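PDB 4QNY: mitogen activated protein kinase, putative from Leishmania donovani, which probably transfers the gamma-phosphate of ATP to serine or threonine residues of target proteins, as a mitogen-activated protein kinase. Local coordinates for residues 145-150 / 203-208. Residues are numbered along the deposited sequence; the frame is centred on the assembly and turned at random.
Sequences GVIHRD and YSAQID
Tyr203 OH lies at the edge of the Arg149 guanidinium, in its plane, 3.7 Å from NH2. This is too far for a hydrogen bond, and the buried hydroxyl has no partner in the model. The guanidinium and ring planes stand 82° apart. The carboxylate of Asp208 is the other flat group that meets 145-150. It takes two backbone N-H groups in a row. His148 N donates to Asp208 OD2 at 2.9 Å, and Arg149 N donates to Asp208 OD1 at 3.0 Å. Each oxygen uses its syn lone pair, so the two bonds fix the rotation of the carboxylate. CG of Asp208 is anti to its carbonyl carbon (chi1 -72°), which brings the carboxylate up to the two N-H groups. OD2 also accepts from His142 NE2. The end of the His148 side chain leads away from 203-208. Its ND1 accepts from Asp150 N, tilted 24° out of the ring plane, NE2 donates to Cys167 O, and Phe169 packs edge-to-face with the ring.

Ile147 fills the space beside these bonds. Its CD1 reaches Ser204 C at 3.5 Å, and CG1 lies by the Ala205 methyl. CG2 rests on Ile207 CD1 at 3.7 Å, the two side chains crossing at about a right angle. Arg149 CD touches the same Ile207 methyl from another direction.

GVIHRD holds the HRD motif of the protein kinase catalytic loop, and Asp208 lies in the first turn of helix 206-219, matching the conserved aspartate of the kinase F-helix. Asp150 matches the usual catalytic base and sits near the bound magnesium and nucleotide analogue. The paired bonds hold the backbone of the catalytic loop at His148 and Arg149 against helix 206-219, as in other protein kinases, and the nearby N-H groups would help stabilise a negative charge on Asp208.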
# COMPACT_ATOMS: atom_id res chain seq x y z
N GLY A 145 -0.20 15.73 1.06
CA GLY A 145 -0.68 15.89 -0.30
C GLY A 145 -0.40 14.67 -1.16
O GLY A 145 -0.32 14.77 -2.39
N VAL A 146 -0.25 13.52 -0.52
CA VAL A 146 0.11 12.29 -1.23
C VAL A 146 -0.95 11.20 -1.05
O VAL A 146 -1.46 10.99 0.04
CB VAL A 146 1.47 11.75 -0.74
CG1 VAL A 146 1.89 10.55 -1.57
CG2 VAL A 146 2.53 12.84 -0.81
N ILE A 147 -1.26 10.52 -2.15
CA ILE A 147 -2.15 9.37 -2.12
C ILE A 147 -1.33 8.10 -2.32
O ILE A 147 -0.52 8.02 -3.24
CB ILE A 147 -3.25 9.47 -3.20
CG1 ILE A 147 -4.11 10.70 -2.96
CG2 ILE A 147 -4.10 8.21 -3.22
CD1 ILE A 147 -5.12 10.96 -4.06
N HIS A 148 -1.55 7.10 -1.47
CA HIS A 148 -0.75 5.88 -1.51
C HIS A 148 -1.03 5.04 -2.76
O HIS A 148 -0.10 4.54 -3.39
CB HIS A 148 -1.00 5.03 -0.26
CG HIS A 148 -0.01 3.92 -0.09
ND1 HIS A 148 -0.18 2.68 -0.67
CD2 HIS A 148 1.15 3.86 0.60
CE1 HIS A 148 0.84 1.91 -0.35
NE2 HIS A 148 1.66 2.60 0.42
N ARG A 149 -2.31 4.88 -3.09
CA ARG A 149 -2.77 4.23 -4.32
C ARG A 149 -2.53 2.71 -4.32
O ARG A 149 -3.11 1.98 -5.13
CB ARG A 149 -2.10 4.91 -5.54
CG ARG A 149 -2.24 4.21 -6.89
CD ARG A 149 -3.68 4.07 -7.33
NE ARG A 149 -3.85 2.88 -8.17
CZ ARG A 149 -3.95 2.91 -9.49
NH1 ARG A 149 -4.09 1.77 -10.16
NH2 ARG A 149 -3.93 4.06 -10.14
N ASP A 150 -1.73 2.21 -3.39
CA ASP A 150 -1.46 0.77 -3.35
C ASP A 150 -1.62 0.19 -1.94
O ASP A 150 -0.74 -0.52 -1.45
CB ASP A 150 -0.05 0.48 -3.87
CG ASP A 150 0.10 -0.95 -4.38
OD1 ASP A 150 -0.93 -1.57 -4.72
OD2 ASP A 150 1.25 -1.44 -4.44
N TYR A 203 -9.49 11.00 -9.19
CA TYR A 203 -9.95 10.42 -7.93
C TYR A 203 -9.34 11.16 -6.74
O TYR A 203 -8.60 12.12 -6.92
CB TYR A 203 -9.60 8.93 -7.87
CG TYR A 203 -8.18 8.60 -8.29
CD1 TYR A 203 -7.86 8.38 -9.62
CD2 TYR A 203 -7.16 8.51 -7.35
CE1 TYR A 203 -6.57 8.07 -10.00
CE2 TYR A 203 -5.87 8.21 -7.72
CZ TYR A 203 -5.57 7.99 -9.05
OH TYR A 203 -4.28 7.69 -9.42
N SER A 204 -9.67 10.71 -5.54
CA SER A 204 -9.19 11.36 -4.33
C SER A 204 -8.49 10.39 -3.39
O SER A 204 -8.19 9.26 -3.78
CB SER A 204 -10.36 12.04 -3.59
OG SER A 204 -11.21 11.07 -3.01
N ALA A 205 -8.25 10.83 -2.16
CA ALA A 205 -7.58 10.01 -1.16
C ALA A 205 -8.50 8.93 -0.60
O ALA A 205 -8.09 8.11 0.22
CB ALA A 205 -7.05 10.89 -0.04
N GLN A 206 -9.75 8.94 -1.05
CA GLN A 206 -10.74 7.97 -0.58
C GLN A 206 -10.46 6.56 -1.09
O GLN A 206 -11.01 5.59 -0.57
CB GLN A 206 -12.15 8.40 -1.00
CG GLN A 206 -12.68 9.61 -0.25
CD GLN A 206 -12.81 9.35 1.24
OE1 GLN A 206 -11.90 9.63 2.02
NE2 GLN A 206 -13.95 8.81 1.65
N ILE A 207 -9.60 6.45 -2.10
CA ILE A 207 -9.24 5.14 -2.64
C ILE A 207 -8.37 4.37 -1.65
O ILE A 207 -8.32 3.14 -1.69
CB ILE A 207 -8.51 5.25 -4.00
CG1 ILE A 207 -7.14 5.91 -3.82
CG2 ILE A 207 -9.36 6.01 -5.01
CD1 ILE A 207 -6.24 5.77 -5.03
N ASP A 208 -7.70 5.09 -0.76
CA ASP A 208 -6.89 4.45 0.27
C ASP A 208 -7.78 3.95 1.40
O ASP A 208 -7.47 2.95 2.05
CB ASP A 208 -5.85 5.43 0.82
CG ASP A 208 -4.73 5.69 -0.17
OD1 ASP A 208 -4.48 4.83 -1.03
OD2 ASP A 208 -4.09 6.77 -0.07